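Long-range contacts in Lin0012 protein (Listeria innocua, PDB 3K17), which probably acts as a phosphomevalonate kinase of the GHMP family, using ATP to phosphorylate phosphomevalonate in the mevalonate route to isopentenyl diphosphate: residues A[92-97]-A[133-138]; A[127-132]-A[142-147]; A[65-70]-A[81-86]. All coordinates share one frame; numbering follows the deposited sequence.

Contact 1. Residues A[92-97]-A[133-138]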
ATOM      1  N   GLU A  92      11.636 -26.469 -26.241  1.00 29.04           N
ATOM      2  CA  GLU A  92      12.372 -27.462 -27.023  1.00 30.67           C
ATOM      3  C   GLU A  92      12.293 -28.836 -26.362  1.00 31.17           C
ATOM      4  O   GLU A  92      12.909 -29.789 -26.829  1.00 32.98           O
ATOM      5  CB  GLU A  92      13.841 -27.057 -27.170  1.00 30.31           C
ATOM      6  CG  GLU A  92      14.090 -25.921 -28.143  1.00 34.75           C
ATOM      7  CD  GLU A  92      13.677 -26.269 -29.567  1.00 38.00           C
ATOM      8  OE1 GLU A  92      13.996 -27.389 -30.023  1.00 39.38           O
ATOM      9  OE2 GLU A  92      13.044 -25.420 -30.232  1.00 39.33           O
ATOM     10  N   GLY A  93      11.541 -28.933 -25.269  1.00 31.35           N
ATOM     11  CA  GLY A  93      11.405 -30.200 -24.573  1.00 32.32           C
ATOM     12  C   GLY A  93      12.649 -30.594 -23.795  1.00 34.15           C
ATOM     13  O   GLY A  93      12.883 -31.777 -23.537  1.00 34.36           O
ATOM     14  N   ILE A  94      13.454 -29.604 -23.422  1.00 31.83           N
ATOM     15  CA  ILE A  94      14.678 -29.855 -22.667  1.00 30.90           C
ATOM     16  C   ILE A  94      14.398 -29.801 -21.168  1.00 31.29           C
ATOM     17  O   ILE A  94      13.732 -28.881 -20.690  1.00 30.75           O
ATOM     18  CB  ILE A  94      15.761 -28.799 -22.987  1.00 30.06           C
ATOM     19  CG1 ILE A  94      16.067 -28.807 -24.486  1.00 29.09           C
ATOM     20  CG2 ILE A  94      17.010 -29.069 -22.160  1.00 26.99           C
ATOM     21  CD1 ILE A  94      16.504 -30.150 -25.006  1.00 31.52           C
ATOM     22  N   GLU A  95      14.919 -30.777 -20.429  1.00 30.87           N
ATOM     23  CA  GLU A  95      14.711 -30.812 -18.989  1.00 31.76           C
ATOM     24  C   GLU A  95      15.802 -30.064 -18.243  1.00 30.62           C
ATOM     25  O   GLU A  95      16.989 -30.365 -18.376  1.00 29.96           O
ATOM     26  CB  GLU A  95      14.668 -32.249 -18.465  1.00 35.31           C
ATOM     27  CG  GLU A  95      14.516 -32.318 -16.945  1.00 40.25           C
ATOM     28  CD  GLU A  95      14.667 -33.727 -16.388  1.00 44.10           C
ATOM     29  OE1 GLU A  95      15.735 -34.347 -16.588  1.00 43.48           O
ATOM     30  OE2 GLU A  95      13.716 -34.213 -15.741  1.00 47.25           O
ATOM     31  N   LEU A  96      15.394 -29.085 -17.449  1.00 27.91           N
ATOM     32  CA  LEU A  96      16.355 -28.330 -16.671  1.00 27.01           C
ATOM     33  C   LEU A  96      16.788 -29.136 -15.455  1.00 26.37           C
ATOM     34  O   LEU A  96      15.977 -29.823 -14.824  1.00 27.58           O
ATOM     35  CB  LEU A  96      15.746 -27.001 -16.232  1.00 26.45           C
ATOM     36  CG  LEU A  96      15.697 -26.003 -17.388  1.00 29.21           C
ATOM     37  CD1 LEU A  96      14.532 -25.059 -17.213  1.00 33.16           C
ATOM     38  CD2 LEU A  96      17.017 -25.255 -17.454  1.00 27.39           C
ATOM     39  N   THR A  97      18.077 -29.073 -15.151  1.00 23.05           N
ATOM     40  CA  THR A  97      18.616 -29.760 -13.995  1.00 26.19           C
ATOM     41  C   THR A  97      19.279 -28.682 -13.153  1.00 26.81           C
ATOM     42  O   THR A  97      19.711 -27.659 -13.680  1.00 26.34           O
ATOM     43  CB  THR A  97      19.635 -30.838 -14.405  1.00 24.66           C
ATOM     44  OG1 THR A  97      20.662 -30.248 -15.208  1.00 23.22           O
ATOM     45  CG2 THR A  97      18.935 -31.943 -15.206  1.00 24.35           C
ATOM     46  N   THR A 133      25.017 -23.706 -23.747  1.00 21.97           N
ATOM     47  CA  THR A 133      26.132 -24.640 -23.870  1.00 24.17           C
ATOM     48  C   THR A 133      25.841 -25.876 -23.016  1.00 25.17           C
ATOM     49  O   THR A 133      26.124 -27.007 -23.413  1.00 25.19           O
ATOM     50  CB  THR A 133      27.466 -24.012 -23.397  1.00 24.37           C
ATOM     51  OG1 THR A 133      27.790 -22.887 -24.221  1.00 24.15           O
ATOM     52  CG2 THR A 133      28.604 -25.029 -23.495  1.00 26.26           C
ATOM     53  N   LYS A 134      25.246 -25.645 -21.853  1.00 24.36           N
ATOM     54  CA  LYS A 134      24.911 -26.706 -20.913  1.00 24.34           C
ATOM     55  C   LYS A 134      23.694 -27.558 -21.279  1.00 26.16           C
ATOM     56  O   LYS A 134      23.707 -28.772 -21.073  1.00 27.72           O
ATOM     57  CB  LYS A 134      24.687 -26.094 -19.523  1.00 25.12           C
ATOM     58  CG  LYS A 134      24.197 -27.064 -18.460  1.00 24.30           C
ATOM     59  CD  LYS A 134      25.257 -28.100 -18.106  1.00 27.40           C
ATOM     60  CE  LYS A 134      24.777 -29.000 -16.973  1.00 29.64           C
ATOM     61  NZ  LYS A 134      25.792 -30.029 -16.607  1.00 30.21           N
ATOM     62  N   PHE A 135      22.650 -26.941 -21.827  1.00 24.88           N
ATOM     63  CA  PHE A 135      21.422 -27.674 -22.136  1.00 24.95           C
ATOM     64  C   PHE A 135      21.001 -27.826 -23.600  1.00 25.32           C
ATOM     65  O   PHE A 135      20.193 -28.694 -23.912  1.00 25.41           O
ATOM     66  CB  PHE A 135      20.250 -27.048 -21.369  1.00 21.99           C
ATOM     67  CG  PHE A 135      20.383 -27.125 -19.870  1.00 21.30           C
ATOM     68  CD1 PHE A 135      20.160 -28.324 -19.197  1.00 21.68           C
ATOM     69  CD2 PHE A 135      20.751 -25.998 -19.131  1.00 20.50           C
ATOM     70  CE1 PHE A 135      20.300 -28.404 -17.812  1.00 21.96           C
ATOM     71  CE2 PHE A 135      20.895 -26.066 -17.741  1.00 17.50           C
ATOM     72  CZ  PHE A 135      20.670 -27.268 -17.082  1.00 20.40           C
ATOM     73  N   TYR A 136      21.530 -26.991 -24.484  1.00 26.74           N
ATOM     74  CA  TYR A 136      21.145 -27.033 -25.894  1.00 28.80           C
ATOM     75  C   TYR A 136      22.263 -26.392 -26.717  1.00 28.14           C
ATOM     76  O   TYR A 136      22.042 -25.414 -27.431  1.00 29.50           O
ATOM     77  CB  TYR A 136      19.837 -26.251 -26.062  1.00 31.81           C
ATOM     78  CG  TYR A 136      19.141 -26.391 -27.396  1.00 34.51           C
ATOM     79  CD1 TYR A 136      18.631 -27.618 -27.817  1.00 38.16           C
ATOM     80  CD2 TYR A 136      18.954 -25.284 -28.218  1.00 37.13           C
ATOM     81  CE1 TYR A 136      17.946 -27.737 -29.033  1.00 39.58           C
ATOM     82  CE2 TYR A 136      18.273 -25.388 -29.426  1.00 39.51           C
ATOM     83  CZ  TYR A 136      17.774 -26.615 -29.830  1.00 40.76           C
ATOM     84  OH  TYR A 136      17.118 -26.716 -31.035  1.00 41.38           O
ATOM     85  N   PRO A 137      23.477 -26.962 -26.642  1.00 27.79           N
ATOM     86  CA  PRO A 137      24.671 -26.485 -27.346  1.00 28.13           C
ATOM     87  C   PRO A 137      24.614 -26.320 -28.861  1.00 29.80           C
ATOM     88  O   PRO A 137      25.366 -25.515 -29.420  1.00 28.85           O
ATOM     89  CB  PRO A 137      25.749 -27.478 -26.908  1.00 28.22           C
ATOM     90  CG  PRO A 137      24.976 -28.739 -26.692  1.00 29.33           C
ATOM     91  CD  PRO A 137      23.744 -28.251 -25.973  1.00 26.11           C
ATOM     92  N   GLU A 138      23.733 -27.061 -29.528  1.00 29.61           N
ATOM     93  CA  GLU A 138      23.643 -26.963 -30.982  1.00 32.54           C
ATOM     94  C   GLU A 138      23.001 -25.662 -31.471  1.00 31.81           C
ATOM     95  O   GLU A 138      23.172 -25.284 -32.631  1.00 30.54           O
ATOM     96  CB  GLU A 138      22.860 -28.150 -31.555  1.00 34.14           C
ATOM     97  CG  GLU A 138      21.417 -28.234 -31.080  1.00 37.86           C
ATOM     98  CD  GLU A 138      21.201 -29.325 -30.040  1.00 42.64           C
ATOM     99  OE1 GLU A 138      21.915 -29.330 -29.007  1.00 40.31           O
ATOM    100  OE2 GLU A 138      20.310 -30.177 -30.261  1.00 43.82           O
TER
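The hydroxyl oxygen of T97 lies in the plane of the F135 ring and meets its rim, OG1 of T97 standing 3.2 Å from CE1 of F135 and almost as near to CZ. The T97 torsion that puts OG1 between the backbone N and the carbonyl carbon (chi1 55°) presents it to the ring's C-H groups, whose slightly positive hydrogens suit an oxygen. Both faces of the F135 ring are also taken up. L96 lays CD2 over one of them in a CH-pi contact, 4.1 Å from the centroid of the F135 ring and 17° off the ring normal. CG of K134 lies on the opposite face toward the rim, while its ammonium end goes on to a salt bridge with D45.

I94 packs beside CB of F135: its CG2 branch is 3.9 Å from that CB and touches the F135 carbonyl oxygen, and its CD1 comes obliquely to CD1 of Y136, 4.3 Å away. The Y136 ring, turned away from its own backbone N (chi1 -169°), runs out beside E92. There CG of E92 rests over one face and CG of E138 over the other, and OE1 of E92 stands 3.4 Å from OH of Y136. L89 of helix 76-91 touches L96, F135 and Y136. That helix closes at G93 in a Schellman motif, from which the chain turns past the end of helix 119-135.

Aliphatic and aromatic surfaces thus do most of the joining at this surface contact, with polar atoms meeting rings at the margins. The carboxylates of E92 and E138, with OE1 of E92 6.9 Å from OE2 of E138, may repel each other mildly across the tyrosine that separates them.

Contact 2. Residues A[127-132]-A[142-147]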
ATOM      1  N   VAL A 127      24.945 -15.493 -19.300  1.00 15.12           N
ATOM      2  CA  VAL A 127      23.916 -16.411 -18.841  1.00 13.57           C
ATOM      3  C   VAL A 127      23.360 -17.232 -20.015  1.00 15.50           C
ATOM      4  O   VAL A 127      23.255 -18.461 -19.929  1.00 14.04           O
ATOM      5  CB  VAL A 127      22.755 -15.643 -18.150  1.00 13.94           C
ATOM      6  CG1 VAL A 127      21.551 -16.572 -17.931  1.00  9.28           C
ATOM      7  CG2 VAL A 127      23.243 -15.076 -16.804  1.00 11.38           C
ATOM      8  N   ILE A 128      23.015 -16.559 -21.109  1.00 12.91           N
ATOM      9  CA  ILE A 128      22.458 -17.266 -22.260  1.00 15.41           C
ATOM     10  C   ILE A 128      23.458 -18.294 -22.788  1.00 17.12           C
ATOM     11  O   ILE A 128      23.102 -19.451 -23.022  1.00 17.80           O
ATOM     12  CB  ILE A 128      22.063 -16.285 -23.393  1.00 17.27           C
ATOM     13  CG1 ILE A 128      20.946 -15.342 -22.905  1.00 15.00           C
ATOM     14  CG2 ILE A 128      21.623 -17.069 -24.650  1.00 15.98           C
ATOM     15  CD1 ILE A 128      19.685 -16.041 -22.423  1.00 13.41           C
ATOM     16  N   ASN A 129      24.709 -17.880 -22.969  1.00 18.37           N
ATOM     17  CA  ASN A 129      25.723 -18.803 -23.461  1.00 19.40           C
ATOM     18  C   ASN A 129      25.958 -19.967 -22.525  1.00 19.89           C
ATOM     19  O   ASN A 129      26.086 -21.108 -22.974  1.00 19.03           O
ATOM     20  CB  ASN A 129      27.045 -18.093 -23.717  1.00 19.73           C
ATOM     21  CG  ASN A 129      27.161 -17.602 -25.139  1.00 22.40           C
ATOM     22  OD1 ASN A 129      26.555 -18.166 -26.041  1.00 29.31           O
ATOM     23  ND2 ASN A 129      27.952 -16.564 -25.352  1.00 26.16           N
ATOM     24  N   ALA A 130      26.017 -19.688 -21.227  1.00 16.96           N
ATOM     25  CA  ALA A 130      26.237 -20.745 -20.247  1.00 17.62           C
ATOM     26  C   ALA A 130      25.112 -21.783 -20.229  1.00 18.02           C
ATOM     27  O   ALA A 130      25.377 -22.977 -20.170  1.00 21.06           O
ATOM     28  CB  ALA A 130      26.410 -20.146 -18.853  1.00 17.02           C
ATOM     29  N   LEU A 131      23.860 -21.340 -20.278  1.00 19.78           N
ATOM     30  CA  LEU A 131      22.742 -22.280 -20.237  1.00 18.83           C
ATOM     31  C   LEU A 131      22.543 -23.021 -21.553  1.00 20.68           C
ATOM     32  O   LEU A 131      22.117 -24.177 -21.555  1.00 19.78           O
ATOM     33  CB  LEU A 131      21.441 -21.570 -19.830  1.00 17.96           C
ATOM     34  CG  LEU A 131      21.396 -21.091 -18.364  1.00 19.56           C
ATOM     35  CD1 LEU A 131      20.150 -20.265 -18.103  1.00 15.71           C
ATOM     36  CD2 LEU A 131      21.437 -22.294 -17.440  1.00 18.43           C
HETATM   37  N   MSE A 132      22.828 -22.362 -22.672  1.00 20.60           N
HETATM   38  CA  MSE A 132      22.683 -23.027 -23.956  1.00 22.49           C
HETATM   39  C   MSE A 132      23.794 -24.062 -24.124  1.00 22.64           C
HETATM   40  O   MSE A 132      23.541 -25.178 -24.578  1.00 23.79           O
HETATM   41  CB  MSE A 132      22.718 -22.024 -25.109  1.00 22.46           C
HETATM   42  CG  MSE A 132      21.497 -21.107 -25.187  1.00 24.61           C
HETATM   43 SE   MSE A 132      19.784 -22.016 -25.206  1.00 35.40          SE
HETATM   44  CE  MSE A 132      19.381 -21.944 -23.297  1.00 28.91           C
ATOM     45  N   LEU A 142      22.803 -16.817 -33.668  1.00 23.92           N
ATOM     46  CA  LEU A 142      21.779 -15.815 -33.935  1.00 23.56           C
ATOM     47  C   LEU A 142      20.565 -16.006 -33.029  1.00 22.69           C
ATOM     48  O   LEU A 142      19.948 -15.033 -32.601  1.00 24.57           O
ATOM     49  CB  LEU A 142      21.346 -15.862 -35.399  1.00 23.61           C
ATOM     50  CG  LEU A 142      20.161 -14.969 -35.767  1.00 24.63           C
ATOM     51  CD1 LEU A 142      20.468 -13.516 -35.398  1.00 23.88           C
ATOM     52  CD2 LEU A 142      19.870 -15.102 -37.265  1.00 24.84           C
ATOM     53  N   LYS A 143      20.210 -17.254 -32.747  1.00 21.44           N
ATOM     54  CA  LYS A 143      19.078 -17.506 -31.870  1.00 23.30           C
ATOM     55  C   LYS A 143      19.457 -17.063 -30.449  1.00 20.63           C
ATOM     56  O   LYS A 143      18.627 -16.517 -29.724  1.00 22.98           O
ATOM     57  CB  LYS A 143      18.686 -18.988 -31.888  1.00 21.76           C
ATOM     58  CG  LYS A 143      18.060 -19.453 -33.203  1.00 25.89           C
ATOM     59  CD  LYS A 143      17.619 -20.918 -33.124  1.00 26.72           C
ATOM     60  CE  LYS A 143      17.128 -21.457 -34.472  1.00 29.35           C
ATOM     61  NZ  LYS A 143      15.839 -20.857 -34.917  1.00 29.52           N
ATOM     62  N   LYS A 144      20.708 -17.287 -30.059  1.00 18.71           N
ATOM     63  CA  LYS A 144      21.162 -16.871 -28.734  1.00 20.30           C
ATOM     64  C   LYS A 144      21.125 -15.345 -28.642  1.00 20.47           C
ATOM     65  O   LYS A 144      20.773 -14.783 -27.605  1.00 20.39           O
ATOM     66  CB  LYS A 144      22.569 -17.408 -28.457  1.00 20.96           C
ATOM     67  CG  LYS A 144      22.611 -18.933 -28.411  1.00 20.37           C
ATOM     68  CD  LYS A 144      23.895 -19.488 -27.815  1.00 21.80           C
ATOM     69  CE  LYS A 144      25.090 -19.276 -28.733  1.00 25.82           C
ATOM     70  NZ  LYS A 144      26.324 -19.859 -28.141  1.00 28.64           N
ATOM     71  N   PHE A 145      21.466 -14.665 -29.732  1.00 18.75           N
ATOM     72  CA  PHE A 145      21.421 -13.213 -29.713  1.00 17.55           C
ATOM     73  C   PHE A 145      19.985 -12.772 -29.450  1.00 16.95           C
ATOM     74  O   PHE A 145      19.748 -11.850 -28.675  1.00 15.84           O
ATOM     75  CB  PHE A 145      21.866 -12.613 -31.048  1.00 17.14           C
ATOM     76  CG  PHE A 145      21.470 -11.178 -31.207  1.00 17.16           C
ATOM     77  CD1 PHE A 145      22.179 -10.168 -30.557  1.00 14.20           C
ATOM     78  CD2 PHE A 145      20.342 -10.836 -31.950  1.00 17.18           C
ATOM     79  CE1 PHE A 145      21.768  -8.841 -30.644  1.00 13.95           C
ATOM     80  CE2 PHE A 145      19.925  -9.506 -32.039  1.00 17.15           C
ATOM     81  CZ  PHE A 145      20.643  -8.508 -31.383  1.00 14.79           C
ATOM     82  N   LYS A 146      19.035 -13.427 -30.115  1.00 18.21           N
ATOM     83  CA  LYS A 146      17.624 -13.095 -29.961  1.00 18.92           C
ATOM     84  C   LYS A 146      17.143 -13.277 -28.517  1.00 17.97           C
ATOM     85  O   LYS A 146      16.390 -12.460 -28.007  1.00 16.16           O
ATOM     86  CB  LYS A 146      16.763 -13.954 -30.898  1.00 23.06           C
ATOM     87  CG  LYS A 146      16.932 -13.657 -32.386  1.00 23.83           C
ATOM     88  CD  LYS A 146      16.013 -14.558 -33.197  1.00 26.50           C
ATOM     89  CE  LYS A 146      16.165 -14.345 -34.696  1.00 29.33           C
ATOM     90  NZ  LYS A 146      15.261 -15.262 -35.455  1.00 31.44           N
ATOM     91  N   LEU A 147      17.554 -14.363 -27.875  1.00 18.02           N
ATOM     92  CA  LEU A 147      17.163 -14.593 -26.488  1.00 17.42           C
ATOM     93  C   LEU A 147      17.749 -13.469 -25.627  1.00 15.87           C
ATOM     94  O   LEU A 147      17.044 -12.845 -24.842  1.00 15.72           O
ATOM     95  CB  LEU A 147      17.692 -15.945 -26.000  1.00 17.40           C
ATOM     96  CG  LEU A 147      17.069 -17.204 -26.612  1.00 20.37           C
ATOM     97  CD1 LEU A 147      17.873 -18.426 -26.190  1.00 18.98           C
ATOM     98  CD2 LEU A 147      15.610 -17.335 -26.171  1.00 20.19           C
TER
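The axes of segments 127-132 and 142-147, on helices 119-135 and 141-156, approach to 9.9 Å with their directions 129° apart, and the backbones come nearest at I128 and K144. On this line I128 points into the other helix: its CG2 touches the carbonyl oxygen and CB of K144, the latter at 3.9 Å, while its CD1 meets CB of L147. K144 then runs back past M132 (a selenomethionine), the two side chains sliding by in opposite directions with CD of K144 3.9 Å from CB of M132.

A bend in the lysine chain at chi3 brings the ammonium group to N129, where NZ of K144 donates a 2.7 Å hydrogen bond to OD1 of N129. The C=O...N angle is 154° and the donor is tilted 25° from the carbonyl plane, a short bond that satisfies the oxygen of a buried amide. M168 of helix 162-169 touches both partners, and N129 also lies on V9 and I11 of strand 7-18. At the other end SE of M132 stands 4.2 Å from CD1 of L147, with L89 of helix 76-91 alongside.

Two consecutive helices, joined by a short loop and packed at a steep angle, here form part of the helical layer of the N-terminal domain of the GHMP kinase fold.

Contact 3. Residues A[65-70]-A[81-86]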
ATOM      1  N   GLY A  65      13.636 -25.902 -13.077  1.00 24.92           N
ATOM      2  CA  GLY A  65      12.706 -25.711 -14.174  1.00 22.88           C
ATOM      3  C   GLY A  65      11.696 -24.615 -13.880  1.00 22.58           C
ATOM      4  O   GLY A  65      10.791 -24.355 -14.675  1.00 23.49           O
ATOM      5  N   GLY A  66      11.853 -23.964 -12.733  1.00 20.35           N
ATOM      6  CA  GLY A  66      10.925 -22.917 -12.358  1.00 20.83           C
ATOM      7  C   GLY A  66      11.410 -21.504 -12.626  1.00 20.60           C
ATOM      8  O   GLY A  66      12.428 -21.297 -13.278  1.00 20.57           O
ATOM      9  N   GLU A  67      10.678 -20.532 -12.095  1.00 20.39           N
ATOM     10  CA  GLU A  67      11.001 -19.130 -12.285  1.00 19.37           C
ATOM     11  C   GLU A  67      11.923 -18.567 -11.212  1.00 21.02           C
ATOM     12  O   GLU A  67      11.840 -18.940 -10.036  1.00 19.03           O
ATOM     13  CB  GLU A  67       9.706 -18.313 -12.322  1.00 19.78           C
ATOM     14  CG  GLU A  67       9.906 -16.810 -12.401  1.00 20.05           C
ATOM     15  CD  GLU A  67       8.591 -16.062 -12.419  1.00 23.29           C
ATOM     16  OE1 GLU A  67       7.652 -16.522 -11.743  1.00 23.61           O
ATOM     17  OE2 GLU A  67       8.497 -15.014 -13.094  1.00 22.84           O
ATOM     18  N   LEU A  68      12.820 -17.680 -11.629  1.00 19.76           N
ATOM     19  CA  LEU A  68      13.719 -17.028 -10.691  1.00 20.65           C
ATOM     20  C   LEU A  68      13.197 -15.597 -10.579  1.00 21.98           C
ATOM     21  O   LEU A  68      13.187 -14.849 -11.559  1.00 22.17           O
ATOM     22  CB  LEU A  68      15.157 -17.038 -11.214  1.00 20.05           C
ATOM     23  CG  LEU A  68      16.168 -16.192 -10.427  1.00 20.86           C
ATOM     24  CD1 LEU A  68      16.221 -16.654  -8.966  1.00 17.39           C
ATOM     25  CD2 LEU A  68      17.533 -16.301 -11.076  1.00 17.25           C
ATOM     26  N   LYS A  69      12.723 -15.224  -9.398  1.00 20.58           N
ATOM     27  CA  LYS A  69      12.199 -13.879  -9.216  1.00 22.97           C
ATOM     28  C   LYS A  69      12.597 -13.307  -7.867  1.00 22.97           C
ATOM     29  O   LYS A  69      11.747 -13.078  -7.012  1.00 23.01           O
ATOM     30  CB  LYS A  69      10.671 -13.873  -9.357  1.00 20.79           C
ATOM     31  CG  LYS A  69       9.946 -14.970  -8.588  1.00 23.97           C
ATOM     32  CD  LYS A  69       8.443 -14.712  -8.564  1.00 26.89           C
ATOM     33  CE  LYS A  69       7.662 -15.851  -7.909  1.00 30.86           C
ATOM     34  NZ  LYS A  69       7.492 -17.022  -8.817  1.00 32.32           N
ATOM     35  N   PRO A  70      13.901 -13.051  -7.669  1.00 22.59           N
ATOM     36  CA  PRO A  70      14.403 -12.499  -6.403  1.00 25.02           C
ATOM     37  C   PRO A  70      13.946 -11.056  -6.162  1.00 27.07           C
ATOM     38  O   PRO A  70      13.460 -10.392  -7.073  1.00 26.48           O
ATOM     39  CB  PRO A  70      15.918 -12.631  -6.548  1.00 23.60           C
ATOM     40  CG  PRO A  70      16.123 -12.423  -8.028  1.00 21.74           C
ATOM     41  CD  PRO A  70      14.989 -13.209  -8.652  1.00 22.52           C
ATOM     42  N   ALA A  81      17.407 -13.233 -17.993  1.00 12.54           N
ATOM     43  CA  ALA A  81      18.090 -14.097 -18.955  1.00 12.64           C
ATOM     44  C   ALA A  81      17.844 -15.560 -18.590  1.00 12.50           C
ATOM     45  O   ALA A  81      17.618 -16.389 -19.456  1.00 13.31           O
ATOM     46  CB  ALA A  81      19.574 -13.797 -18.966  1.00  9.53           C
ATOM     47  N   ILE A  82      17.879 -15.867 -17.295  1.00 14.46           N
ATOM     48  CA  ILE A  82      17.638 -17.226 -16.822  1.00 12.89           C
ATOM     49  C   ILE A  82      16.190 -17.642 -17.103  1.00 16.18           C
ATOM     50  O   ILE A  82      15.921 -18.775 -17.515  1.00 15.60           O
ATOM     51  CB  ILE A  82      17.921 -17.329 -15.293  1.00 14.14           C
ATOM     52  CG1 ILE A  82      19.426 -17.268 -15.046  1.00 11.63           C
ATOM     53  CG2 ILE A  82      17.325 -18.612 -14.721  1.00 15.28           C
ATOM     54  CD1 ILE A  82      19.809 -17.158 -13.576  1.00 19.43           C
ATOM     55  N   ASN A  83      15.259 -16.719 -16.888  1.00 14.54           N
ATOM     56  CA  ASN A  83      13.846 -17.007 -17.109  1.00 15.96           C
ATOM     57  C   ASN A  83      13.529 -17.241 -18.588  1.00 16.18           C
ATOM     58  O   ASN A  83      12.832 -18.195 -18.943  1.00 15.24           O
ATOM     59  CB  ASN A  83      12.991 -15.866 -16.540  1.00 15.34           C
ATOM     60  CG  ASN A  83      12.998 -15.842 -15.007  1.00 20.08           C
ATOM     61  OD1 ASN A  83      12.888 -14.779 -14.373  1.00 18.02           O
ATOM     62  ND2 ASN A  83      13.128 -17.018 -14.408  1.00 14.95           N
ATOM     63  N   ILE A  84      14.043 -16.382 -19.457  1.00 15.40           N
ATOM     64  CA  ILE A  84      13.783 -16.552 -20.875  1.00 17.14           C
ATOM     65  C   ILE A  84      14.486 -17.810 -21.404  1.00 16.84           C
ATOM     66  O   ILE A  84      13.945 -18.510 -22.253  1.00 15.79           O
ATOM     67  CB  ILE A  84      14.240 -15.317 -21.681  1.00 17.53           C
ATOM     68  CG1 ILE A  84      13.683 -15.393 -23.102  1.00 18.61           C
ATOM     69  CG2 ILE A  84      15.761 -15.249 -21.715  1.00 20.94           C
ATOM     70  CD1 ILE A  84      14.000 -14.168 -23.943  1.00 19.61           C
ATOM     71  N   ALA A  85      15.679 -18.109 -20.896  1.00 17.03           N
ATOM     72  CA  ALA A  85      16.395 -19.302 -21.355  1.00 17.78           C
ATOM     73  C   ALA A  85      15.609 -20.544 -20.928  1.00 19.25           C
ATOM     74  O   ALA A  85      15.478 -21.515 -21.679  1.00 18.30           O
ATOM     75  CB  ALA A  85      17.788 -19.335 -20.771  1.00 16.71           C
ATOM     76  N   THR A  86      15.079 -20.494 -19.713  1.00 17.32           N
ATOM     77  CA  THR A  86      14.292 -21.584 -19.163  1.00 17.56           C
ATOM     78  C   THR A  86      13.035 -21.824 -19.996  1.00 18.66           C
ATOM     79  O   THR A  86      12.692 -22.964 -20.293  1.00 19.86           O
ATOM     80  CB  THR A  86      13.895 -21.275 -17.699  1.00 16.78           C
ATOM     81  OG1 THR A  86      15.063 -21.337 -16.868  1.00 15.20           O
ATOM     82  CG2 THR A  86      12.850 -22.253 -17.203  1.00 13.98           C
TER
HETATM   83  O   HOH W   1      15.051 -22.122 -14.240  1.00 21.83           O
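Where the loop ahead of helix 76-91 folds back along that helix, L68 lies on I82 and a water joins G66 to T86. The water donates to both sides, 2.9 Å from O of G66 and 2.7 Å from OG1 of T86. The T86 hydroxyl in turn donates to the carbonyl one turn back, OG1 of T86 to O of I82 at 2.8 Å. That geometry follows from placing OG1 beside its own backbone N (chi1 -70°). The I82 oxygen is therefore gripped twice, by N and OG1 of T86 from opposite faces of its plane. The torsion also leaves CG2 of T86 facing the carbonyl oxygens of G65 and G66.

Further along, CD2 of L68 presses against CD1 of I82 at 3.5 Å, a tight carbon pair, and both side chains also touch L51. The N83 side chain lies against the L68 backbone. Toward the second subunit NZ of K69 approaches OE1 of E67 at 3.0 Å from above the carboxylate plane in a salt bridge, while OE2 of E67 binds R186 and Y189 of the second subunit. The arrangement is that of a loop folded back over the helix that follows it, beside a subunit interface.

The three contacts form one continuous block of the N-terminal domain, with helix 76-91 at its middle. Contacts 1 and 2 share helix 119-135, their centres about 11 Å apart, and meet where CD of P137 packs 3.4 Å from O of M132. Contact 3 lies about 14 Å from contact 1 between centres; L96 bridges them, its CD1 3.3 Å from CG2 of T86. Contacts 2 and 3, about 13 Å apart between centres, touch through I128 and V127 among others, with CD1 of I128 3.6 Å from O of A81. As in other GHMP kinases, the glycine- and serine-rich loop leading into helix 119-135 probably binds ATP phosphates, which would link this block to the active site.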